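Local atomic coordinates of putative carbohydrate-active enzyme (Uncultured organism, PDB entry 5WH8), a protein that probably hydrolyses O-glycosidic bonds of plant polysaccharides such as cellulose, this chain being the family 5 glycoside hydrolase (TIM-barrel) domain of a longer protein. Residues L39-K44 / A66-E71; M132-K137 / R172-D177; E253-M258 / G300-R305. All coordinates share one frame; numbering follows the deposited sequence.

Contact 1 of 3, residues L39-K44 / A66-E71; sequences LAWFPK and AIYTHE
W41 lays the far rim of its indole over one face of the Y68 ring, with W41 CH2 3.6 Å from Y68 CE2. With CG beside the backbone N (chi1 -59°), the indole reaches toward Y68, and the two ring planes are tilted by 48°. At the indole edge, E71 adds its CB in the ring plane, 3.8 Å from W41 CZ2. Deeper in, L39 sets CD1 against I67 CG1 at 3.8 Å, a branched aliphatic pair suited to a buried place. Between the backbones, one water donates to A66 O at 2.6 Å and accepts from L39 N and Y68 N, satisfying three polar groups where no direct bond spans the segments.

A second shell fixes the groups. W41 NE1 donates to the carbonyl of W72, E71 OE2 is held by N112, and the Y68 ring meets that of H109. The segments are the loop after strand 32-36 and the C-terminal end of strand 62-68 with the loop that follows it, the barrel end where family 5 enzymes carry their active site. A pentaethylene glycol, probably from the crystallisation liquor, lies beside W41; it may mark a pocket, consistent with a sugar-binding surface, for which a broad indole is chemically apt.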
loop_
_atom_site.group_PDB
_atom_site.type_symbol
_atom_site.label_atom_id
_atom_site.label_comp_id
_atom_site.label_asym_id
_atom_site.label_seq_id
_atom_site.Cartn_x
_atom_site.Cartn_y
_atom_site.Cartn_z
ATOM N N LEU A 39 11.450 -5.676 3.603
ATOM C CA LEU A 39 11.830 -5.333 4.985
ATOM C C LEU A 39 13.112 -6.048 5.444
ATOM O O LEU A 39 13.949 -5.441 6.119
ATOM C CB LEU A 39 10.675 -5.642 5.949
ATOM C CG LEU A 39 9.389 -4.858 5.649
ATOM C CD1 LEU A 39 8.210 -5.418 6.412
ATOM C CD2 LEU A 39 9.549 -3.346 5.940
ATOM N N ALA A 40 13.278 -7.316 5.064
ATOM C CA ALA A 40 14.466 -8.075 5.446
ATOM C C ALA A 40 15.723 -7.584 4.721
ATOM O O ALA A 40 16.864 -7.894 5.104
ATOM C CB ALA A 40 14.247 -9.558 5.161
ATOM N N TRP A 41 15.524 -6.795 3.672
ATOM C CA TRP A 41 16.630 -6.346 2.848
ATOM C C TRP A 41 17.154 -4.950 3.220
ATOM O O TRP A 41 18.340 -4.660 3.023
ATOM C CB TRP A 41 16.206 -6.358 1.382
ATOM C CG TRP A 41 15.774 -7.705 0.889
ATOM C CD1 TRP A 41 16.097 -8.926 1.429
ATOM C CD2 TRP A 41 14.950 -7.976 -0.244
ATOM N NE1 TRP A 41 15.522 -9.934 0.692
ATOM C CE2 TRP A 41 14.797 -9.374 -0.330
ATOM C CE3 TRP A 41 14.295 -7.165 -1.183
ATOM C CZ2 TRP A 41 14.044 -9.981 -1.331
ATOM C CZ3 TRP A 41 13.536 -7.770 -2.166
ATOM C CH2 TRP A 41 13.429 -9.167 -2.243
ATOM N N PHE A 42 16.272 -4.081 3.728
ATOM C CA PHE A 42 16.631 -2.696 4.087
ATOM C C PHE A 42 16.144 -2.310 5.482
ATOM O O PHE A 42 15.591 -1.229 5.680
ATOM C CB PHE A 42 16.063 -1.714 3.047
ATOM C CG PHE A 42 16.585 -1.966 1.676
ATOM C CD1 PHE A 42 17.799 -1.440 1.286
ATOM C CD2 PHE A 42 15.909 -2.790 0.799
ATOM C CE1 PHE A 42 18.312 -1.712 0.045
ATOM C CE2 PHE A 42 16.414 -3.065 -0.432
ATOM C CZ PHE A 42 17.625 -2.537 -0.813
ATOM N N PRO A 43 16.386 -3.173 6.489
ATOM C CA PRO A 43 15.827 -2.840 7.805
ATOM C C PRO A 43 16.319 -1.521 8.408
ATOM O O PRO A 43 15.576 -0.942 9.173
ATOM C CB PRO A 43 16.263 -4.019 8.684
ATOM C CG PRO A 43 17.463 -4.575 7.996
ATOM C CD PRO A 43 17.208 -4.396 6.527
ATOM N N LYS A 44 17.514 -1.047 8.065
ATOM C CA LYS A 44 17.986 0.224 8.601
ATOM C C LYS A 44 17.160 1.412 8.099
ATOM O O LYS A 44 17.196 2.500 8.696
ATOM C CB LYS A 44 19.464 0.434 8.248
ATOM C CG LYS A 44 20.394 -0.456 9.034
ATOM C CD LYS A 44 21.860 -0.157 8.713
ATOM C CE LYS A 44 22.345 1.123 9.382
ATOM N NZ LYS A 44 23.816 1.300 9.205
ATOM N N ALA A 66 5.806 -3.675 2.969
ATOM C CA ALA A 66 5.869 -4.751 1.978
ATOM C C ALA A 66 6.527 -5.974 2.601
ATOM O O ALA A 66 7.755 -6.039 2.711
ATOM C CB ALA A 66 6.648 -4.301 0.749
ATOM N N ILE A 67 5.690 -6.927 2.999
ATOM C CA ILE A 67 6.126 -8.133 3.693
ATOM C C ILE A 67 6.269 -9.258 2.666
ATOM O O ILE A 67 5.306 -9.942 2.349
ATOM C CB ILE A 67 5.120 -8.495 4.797
ATOM C CG1 ILE A 67 5.017 -7.348 5.805
ATOM C CG2 ILE A 67 5.522 -9.779 5.523
ATOM C CD1 ILE A 67 3.648 -7.188 6.356
ATOM N N TYR A 68 7.457 -9.382 2.082
ATOM C CA TYR A 68 7.670 -10.406 1.064
ATOM C C TYR A 68 7.375 -11.768 1.652
ATOM O O TYR A 68 7.760 -12.025 2.793
ATOM C CB TYR A 68 9.101 -10.399 0.547
ATOM C CG TYR A 68 9.364 -9.447 -0.599
ATOM C CD1 TYR A 68 9.410 -8.079 -0.389
ATOM C CD2 TYR A 68 9.614 -9.931 -1.879
ATOM C CE1 TYR A 68 9.689 -7.212 -1.426
ATOM C CE2 TYR A 68 9.880 -9.071 -2.919
ATOM C CZ TYR A 68 9.925 -7.717 -2.685
ATOM O OH TYR A 68 10.212 -6.856 -3.734
ATOM N N THR A 69 6.705 -12.632 0.892
ATOM C CA THR A 69 6.418 -13.968 1.384
ATOM C C THR A 69 7.576 -14.894 1.036
ATOM O O THR A 69 7.928 -15.790 1.812
ATOM C CB THR A 69 5.094 -14.512 0.809
ATOM O OG1 THR A 69 5.206 -14.674 -0.608
ATOM C CG2 THR A 69 3.936 -13.588 1.127
ATOM N N HIS A 70 8.207 -14.623 -0.110
ATOM C CA HIS A 70 9.277 -15.444 -0.666
ATOM C C HIS A 70 10.514 -14.620 -1.040
ATOM O O HIS A 70 10.578 -13.427 -0.747
ATOM C CB HIS A 70 8.743 -16.202 -1.877
ATOM C CG HIS A 70 7.760 -17.266 -1.508
ATOM N ND1 HIS A 70 6.491 -16.980 -1.043
ATOM C CD2 HIS A 70 7.868 -18.614 -1.510
ATOM C CE1 HIS A 70 5.859 -18.111 -0.782
ATOM N NE2 HIS A 70 6.669 -19.116 -1.061
ATOM N N GLU A 71 11.480 -15.274 -1.689
ATOM C CA GLU A 71 12.845 -14.774 -1.877
ATOM C C GLU A 71 13.566 -14.697 -0.540
ATOM O O GLU A 71 12.960 -14.936 0.526
ATOM C CB GLU A 71 12.860 -13.417 -2.592
ATOM C CG GLU A 71 12.089 -13.476 -3.913
ATOM C CD GLU A 71 12.141 -12.192 -4.729
ATOM O OE1 GLU A 71 13.256 -11.699 -5.028
ATOM O OE2 GLU A 71 11.053 -11.684 -5.088
HETATM O O HOH W 1 9.564 -7.748 3.428
#

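Contact 2 of 3, residues M132-K137 / R172-D177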
loop_
_atom_site.group_PDB
_atom_site.type_symbol
_atom_site.label_atom_id
_atom_site.label_comp_id
_atom_site.label_asym_id
_atom_site.label_seq_id
_atom_site.Cartn_x
_atom_site.Cartn_y
_atom_site.Cartn_z
ATOM N N MET A 132 -3.016 -10.829 12.590
ATOM C CA MET A 132 -2.948 -9.380 12.397
ATOM C C MET A 132 -4.288 -8.690 12.626
ATOM O O MET A 132 -4.349 -7.588 13.183
ATOM C CB MET A 132 -2.414 -9.037 10.994
ATOM C CG MET A 132 -0.905 -9.274 10.861
ATOM S SD MET A 132 0.055 -8.134 11.913
ATOM C CE MET A 132 1.627 -8.946 11.974
ATOM N N SER A 133 -5.372 -9.333 12.203
ATOM C CA SER A 133 -6.693 -8.744 12.362
ATOM C C SER A 133 -7.139 -8.762 13.822
ATOM O O SER A 133 -7.771 -7.811 14.267
ATOM C CB SER A 133 -7.726 -9.448 11.454
ATOM O OG SER A 133 -7.798 -10.854 11.671
ATOM N N ALA A 134 -6.789 -9.809 14.567
ATOM C CA ALA A 134 -7.062 -9.824 16.011
ATOM C C ALA A 134 -6.219 -8.762 16.743
ATOM O O ALA A 134 -6.719 -8.027 17.580
ATOM C CB ALA A 134 -6.791 -11.200 16.592
ATOM N N LYS A 135 -4.942 -8.667 16.403
ATOM C CA LYS A 135 -4.034 -7.742 17.082
ATOM C C LYS A 135 -4.381 -6.291 16.806
ATOM O O LYS A 135 -4.269 -5.444 17.696
ATOM C CB LYS A 135 -2.591 -8.026 16.666
ATOM C CG LYS A 135 -1.518 -7.162 17.326
ATOM C CD LYS A 135 -1.412 -7.437 18.829
ATOM C CE LYS A 135 -0.124 -6.858 19.412
ATOM N NZ LYS A 135 -0.053 -5.386 19.246
ATOM N N HIS A 136 -4.818 -6.005 15.580
ATOM C CA HIS A 136 -5.000 -4.611 15.161
ATOM C C HIS A 136 -6.457 -4.208 14.978
ATOM O O HIS A 136 -6.739 -3.167 14.396
ATOM C CB HIS A 136 -4.181 -4.361 13.883
ATOM C CG HIS A 136 -2.718 -4.539 14.118
ATOM N ND1 HIS A 136 -1.991 -3.693 14.938
ATOM C CD2 HIS A 136 -1.864 -5.506 13.724
ATOM C CE1 HIS A 136 -0.745 -4.128 15.013
ATOM N NE2 HIS A 136 -0.646 -5.231 14.288
ATOM N N LYS A 137 -7.378 -4.998 15.545
ATOM C CA LYS A 137 -8.808 -4.658 15.491
ATOM C C LYS A 137 -9.095 -3.219 15.900
ATOM O O LYS A 137 -9.896 -2.519 15.262
ATOM C CB LYS A 137 -9.631 -5.597 16.406
ATOM C CG LYS A 137 -11.098 -5.150 16.572
ATOM C CD LYS A 137 -11.869 -5.983 17.602
ATOM C CE LYS A 137 -13.330 -5.510 17.700
ATOM N NZ LYS A 137 -14.072 -6.136 18.827
ATOM N N ARG A 172 -12.408 -10.794 8.958
ATOM C CA ARG A 172 -13.638 -10.122 9.366
ATOM C C ARG A 172 -14.236 -10.720 10.642
ATOM O O ARG A 172 -14.976 -10.034 11.342
ATOM C CB ARG A 172 -14.651 -10.157 8.215
ATOM C CG ARG A 172 -14.269 -9.247 7.033
ATOM C CD ARG A 172 -14.530 -7.785 7.389
ATOM N NE ARG A 172 -13.851 -6.764 6.577
ATOM C CZ ARG A 172 -14.334 -6.227 5.464
ATOM N NH1 ARG A 172 -15.484 -6.652 4.938
ATOM N NH2 ARG A 172 -13.627 -5.295 4.843
ATOM N N LYS A 173 -13.888 -11.955 10.982
ATOM C CA LYS A 173 -14.364 -12.501 12.262
ATOM C C LYS A 173 -13.715 -11.761 13.443
ATOM O O LYS A 173 -14.285 -11.706 14.531
ATOM C CB LYS A 173 -14.097 -14.002 12.361
ATOM C CG LYS A 173 -12.686 -14.407 12.653
ATOM C CD LYS A 173 -12.607 -15.879 12.996
ATOM C CE LYS A 173 -11.178 -16.363 13.042
ATOM N NZ LYS A 173 -10.470 -15.897 14.254
ATOM N N ASN A 174 -12.525 -11.197 13.222
ATOM C CA ASN A 174 -11.799 -10.429 14.244
ATOM C C ASN A 174 -11.977 -8.907 14.148
ATOM O O ASN A 174 -11.993 -8.203 15.173
ATOM C CB ASN A 174 -10.303 -10.717 14.161
ATOM C CG ASN A 174 -9.962 -12.161 14.446
ATOM O OD1 ASN A 174 -10.517 -12.777 15.364
ATOM N ND2 ASN A 174 -9.031 -12.708 13.674
ATOM N N ASP A 175 -12.067 -8.410 12.913
ATOM C CA ASP A 175 -11.993 -6.979 12.618
ATOM C C ASP A 175 -13.023 -6.647 11.530
ATOM O O ASP A 175 -12.728 -6.665 10.325
ATOM C CB ASP A 175 -10.563 -6.631 12.181
ATOM C CG ASP A 175 -10.314 -5.140 12.103
ATOM O OD1 ASP A 175 -11.290 -4.368 12.227
ATOM O OD2 ASP A 175 -9.136 -4.745 11.915
ATOM N N PRO A 176 -14.266 -6.386 11.943
ATOM C CA PRO A 176 -15.380 -6.301 10.990
ATOM C C PRO A 176 -15.375 -5.126 9.997
ATOM O O PRO A 176 -16.008 -5.254 8.950
ATOM C CB PRO A 176 -16.610 -6.187 11.911
ATOM C CG PRO A 176 -16.194 -6.772 13.189
ATOM C CD PRO A 176 -14.729 -6.507 13.341
ATOM N N ASP A 177 -14.717 -4.015 10.318
ATOM C CA ASP A 177 -14.907 -2.769 9.547
ATOM C C ASP A 177 -13.671 -2.232 8.784
ATOM O O ASP A 177 -13.770 -1.289 8.001
ATOM C CB ASP A 177 -15.436 -1.700 10.498
ATOM C CG ASP A 177 -16.835 -2.033 11.004
ATOM O OD1 ASP A 177 -17.766 -2.004 10.180
ATOM O OD2 ASP A 177 -16.995 -2.347 12.199
#
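N174 reaches across to S133 with an almost straight hydrogen bond, ND2 to OG 3.0 Å at an N-H...O angle of 171°, and the serine oxygen lies practically in the amide plane. S133 OG is also bonded to the W129 carbonyl one helical turn back, which fixes the hydroxyl, and N174 ND2 has a further acceptor in D130. A short serine suits this buried spot because the chain comes close: the CA atoms of A134 and N174 are 5.1 Å apart, and the small methyl of A134 rests 3.9 Å from N174 CG.

Alongside, D175 turns inward with CG anti to its backbone N (chi1 -169°), bringing OD2 to 3.6 Å from K137 CA. This buried carboxylate is paired with K178 in a salt bridge and receives a hydrogen bond from Y144, interactions that would probably favour its charged form.

The outer side is exposed, and K137 makes no hydrogen bond to N174 there: only its extended aliphatic stem runs alongside, CD 3.3 Å from N174 O. K173, likewise exposed, bonds N174 OD1 weakly and forms a salt bridge with D130.

The contact thus joins the C-terminal end of helix 122-135 and the residues just after it to the turn between helix 157-172 and strand 180-182, with H136 and M132 facing helix 83-100 on the other flank.

Contact 3 of 3, residues E253-M258 / G300-R305. With EDO (1,2-ethanediol), chain E.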
loop_
_atom_site.group_PDB
_atom_site.type_symbol
_atom_site.label_atom_id
_atom_site.label_comp_id
_atom_site.label_asym_id
_atom_site.label_seq_id
_atom_site.Cartn_x
_atom_site.Cartn_y
_atom_site.Cartn_z
ATOM N N GLU A 253 5.138 10.900 -18.309
ATOM C CA GLU A 253 4.071 9.904 -18.260
ATOM C C GLU A 253 3.559 9.784 -16.815
ATOM O O GLU A 253 2.348 9.625 -16.582
ATOM C CB GLU A 253 4.531 8.537 -18.806
ATOM C CG GLU A 253 3.432 7.451 -18.825
ATOM C CD GLU A 253 2.303 7.744 -19.812
ATOM O OE1 GLU A 253 2.552 8.432 -20.838
ATOM O OE2 GLU A 253 1.172 7.269 -19.567
ATOM N N CYS A 254 4.447 9.883 -15.829
ATOM C CA CYS A 254 3.976 9.849 -14.444
ATOM C C CYS A 254 3.080 11.059 -14.152
ATOM O O CYS A 254 2.108 10.934 -13.421
ATOM C CB CYS A 254 5.140 9.782 -13.455
ATOM S SG CYS A 254 4.646 9.158 -11.823
ATOM N N ASN A 255 3.397 12.220 -14.725
ATOM C CA ASN A 255 2.518 13.392 -14.539
ATOM C C ASN A 255 1.113 13.122 -15.095
ATOM O O ASN A 255 0.113 13.488 -14.483
ATOM C CB ASN A 255 3.123 14.637 -15.196
ATOM C CG ASN A 255 4.245 15.268 -14.369
ATOM O OD1 ASN A 255 4.372 15.027 -13.172
ATOM N ND2 ASN A 255 5.042 16.125 -15.010
ATOM N N THR A 256 1.039 12.464 -16.244
ATOM C CA THR A 256 -0.250 12.061 -16.810
ATOM C C THR A 256 -1.020 11.157 -15.854
ATOM O O THR A 256 -2.200 11.402 -15.591
ATOM C CB THR A 256 -0.064 11.357 -18.169
ATOM O OG1 THR A 256 0.556 12.274 -19.083
ATOM C CG2 THR A 256 -1.379 10.877 -18.759
ATOM N N TRP A 257 -0.348 10.138 -15.316
ATOM C CA TRP A 257 -0.944 9.277 -14.317
ATOM C C TRP A 257 -1.379 10.060 -13.076
ATOM O O TRP A 257 -2.434 9.765 -12.518
ATOM C CB TRP A 257 0.028 8.179 -13.904
ATOM C CG TRP A 257 0.034 6.955 -14.782
ATOM C CD1 TRP A 257 0.973 6.611 -15.723
ATOM C CD2 TRP A 257 -0.909 5.869 -14.755
ATOM N NE1 TRP A 257 0.669 5.396 -16.272
ATOM C CE2 TRP A 257 -0.482 4.921 -15.710
ATOM C CE3 TRP A 257 -2.062 5.604 -14.019
ATOM C CZ2 TRP A 257 -1.179 3.736 -15.948
ATOM C CZ3 TRP A 257 -2.751 4.433 -14.260
ATOM C CH2 TRP A 257 -2.305 3.509 -15.211
ATOM N N MET A 258 -0.560 11.011 -12.606
ATOM C CA MET A 258 -0.915 11.795 -11.414
ATOM C C MET A 258 -2.157 12.631 -11.644
ATOM O O MET A 258 -3.023 12.663 -10.791
ATOM C CB MET A 258 0.240 12.696 -10.995
ATOM C CG MET A 258 1.408 11.944 -10.446
ATOM S SD MET A 258 1.240 11.707 -8.672
ATOM C CE MET A 258 2.678 10.643 -8.346
ATOM N N GLY A 300 13.151 10.318 -6.012
ATOM C CA GLY A 300 12.696 10.771 -4.706
ATOM C C GLY A 300 12.389 12.274 -4.651
ATOM O O GLY A 300 11.455 12.734 -3.976
ATOM N N GLN A 301 13.185 13.060 -5.369
ATOM C CA GLN A 301 12.965 14.504 -5.431
ATOM C C GLN A 301 11.610 14.807 -6.081
ATOM O O GLN A 301 10.844 15.632 -5.592
ATOM C CB GLN A 301 14.128 15.172 -6.183
ATOM C CG GLN A 301 13.988 16.661 -6.371
ATOM C CD GLN A 301 15.233 17.255 -7.021
ATOM O OE1 GLN A 301 15.976 18.029 -6.399
ATOM N NE2 GLN A 301 15.478 16.874 -8.270
ATOM N N TYR A 302 11.320 14.101 -7.169
ATOM C CA TYR A 302 10.076 14.271 -7.906
ATOM C C TYR A 302 8.879 13.873 -7.045
ATOM O O TYR A 302 7.904 14.623 -6.945
ATOM C CB TYR A 302 10.122 13.442 -9.199
ATOM C CG TYR A 302 8.789 13.274 -9.917
ATOM C CD1 TYR A 302 8.374 14.180 -10.874
ATOM C CD2 TYR A 302 7.981 12.189 -9.655
ATOM C CE1 TYR A 302 7.173 14.009 -11.546
ATOM C CE2 TYR A 302 6.769 12.010 -10.312
ATOM C CZ TYR A 302 6.369 12.927 -11.244
ATOM O OH TYR A 302 5.156 12.715 -11.865
ATOM N N ILE A 303 8.969 12.725 -6.373
ATOM C CA ILE A 303 7.880 12.266 -5.513
ATOM C C ILE A 303 7.693 13.155 -4.279
ATOM O O ILE A 303 6.570 13.506 -3.932
ATOM C CB ILE A 303 8.122 10.769 -5.097
ATOM C CG1 ILE A 303 8.135 9.871 -6.338
ATOM C CG2 ILE A 303 7.095 10.314 -4.040
ATOM C CD1 ILE A 303 6.782 9.757 -7.073
ATOM N N LYS A 304 8.779 13.554 -3.626
ATOM C CA LYS A 304 8.686 14.459 -2.494
ATOM C C LYS A 304 8.029 15.782 -2.886
ATOM O O LYS A 304 7.244 16.349 -2.118
ATOM C CB LYS A 304 10.094 14.706 -1.911
ATOM C CG LYS A 304 10.092 15.399 -0.589
ATOM C CD LYS A 304 11.491 15.406 0.051
ATOM C CE LYS A 304 11.491 16.436 1.125
ATOM N NZ LYS A 304 12.800 16.516 1.791
ATOM N N ARG A 305 8.314 16.259 -4.095
ATOM C CA ARG A 305 7.654 17.458 -4.597
ATOM C C ARG A 305 6.139 17.240 -4.802
ATOM O O ARG A 305 5.338 18.118 -4.447
ATOM C CB ARG A 305 8.323 17.912 -5.894
ATOM C CG ARG A 305 7.877 19.263 -6.381
ATOM C CD ARG A 305 8.941 19.898 -7.262
ATOM N NE ARG A 305 8.477 21.187 -7.750
ATOM C CZ ARG A 305 9.196 22.015 -8.496
ATOM N NH1 ARG A 305 10.435 21.693 -8.857
ATOM N NH2 ARG A 305 8.667 23.169 -8.881
HETATM C C1 EDO E . 19.178 14.059 -7.367
HETATM O O1 EDO E . 20.335 14.857 -7.639
HETATM C C2 EDO E . 18.498 14.591 -6.114
HETATM O O2 EDO E . 18.172 15.963 -6.310
#
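Y302 carries most of the bridge between two helices, its hydroxyl set against C254 and N255, although the axes of segments 253-258 and 300-305 come no closer than 12.7 Å. In this TIM barrel, helix 251-263 lies between strands 233-239 and 268-273, while helix 298-307 comes after the last strand. The segments run nearly parallel, at a signed crossing angle of -23°. So wide a spacing calls for a long, flat residue with a polar end, and a chi1 of 167° swings the Y302 ring away from its own backbone N and across the gap.

Near the ring's hydroxyl end, C254 brings SG to 3.9 Å from Y302 CE2, an oblique sulfur-aromatic contact. The ring itself stacks with F251. Further along, M258 bends at chi2 and carries CE to 4.4 Å from I303 CD1, a loose apolar meeting; F238 of strand 233-239 touches C254, M258 and I303, so sulfur and aliphatic groups suit this buried side.

N255 is partly exposed, and its amide oxygen serves two donors: OD1 also accepts from K306 NZ. Y302 OH donates to N255 OD1 at 2.8 Å, approaching at a C=O...O angle of 131° from above the carbonyl plane, not along a lone pair.

Overall arrangement
The three contacts belong to different parts of one eight-stranded barrel. Contact 1 is buried and involves a strand directly, at the strands' C-terminal end; contact 3 is also largely buried but lies in the helical layer, between two helices. Contact 2 is partly exposed, at a helix end and a turn leading into a strand, and lies across the chain's centre from contact 3, their centres about 34 Å apart. Chemistry follows place: contact 1 relies on aromatic and aliphatic surfaces with a bridging water, contact 2 on amide, hydroxyl and carboxylate groups, and contact 3 on a tyrosine hydroxyl bonded to an amide, with a cysteine sulfur beside the ring. Helix 83-100 links the first two, touching L39, I67, M132 and H136.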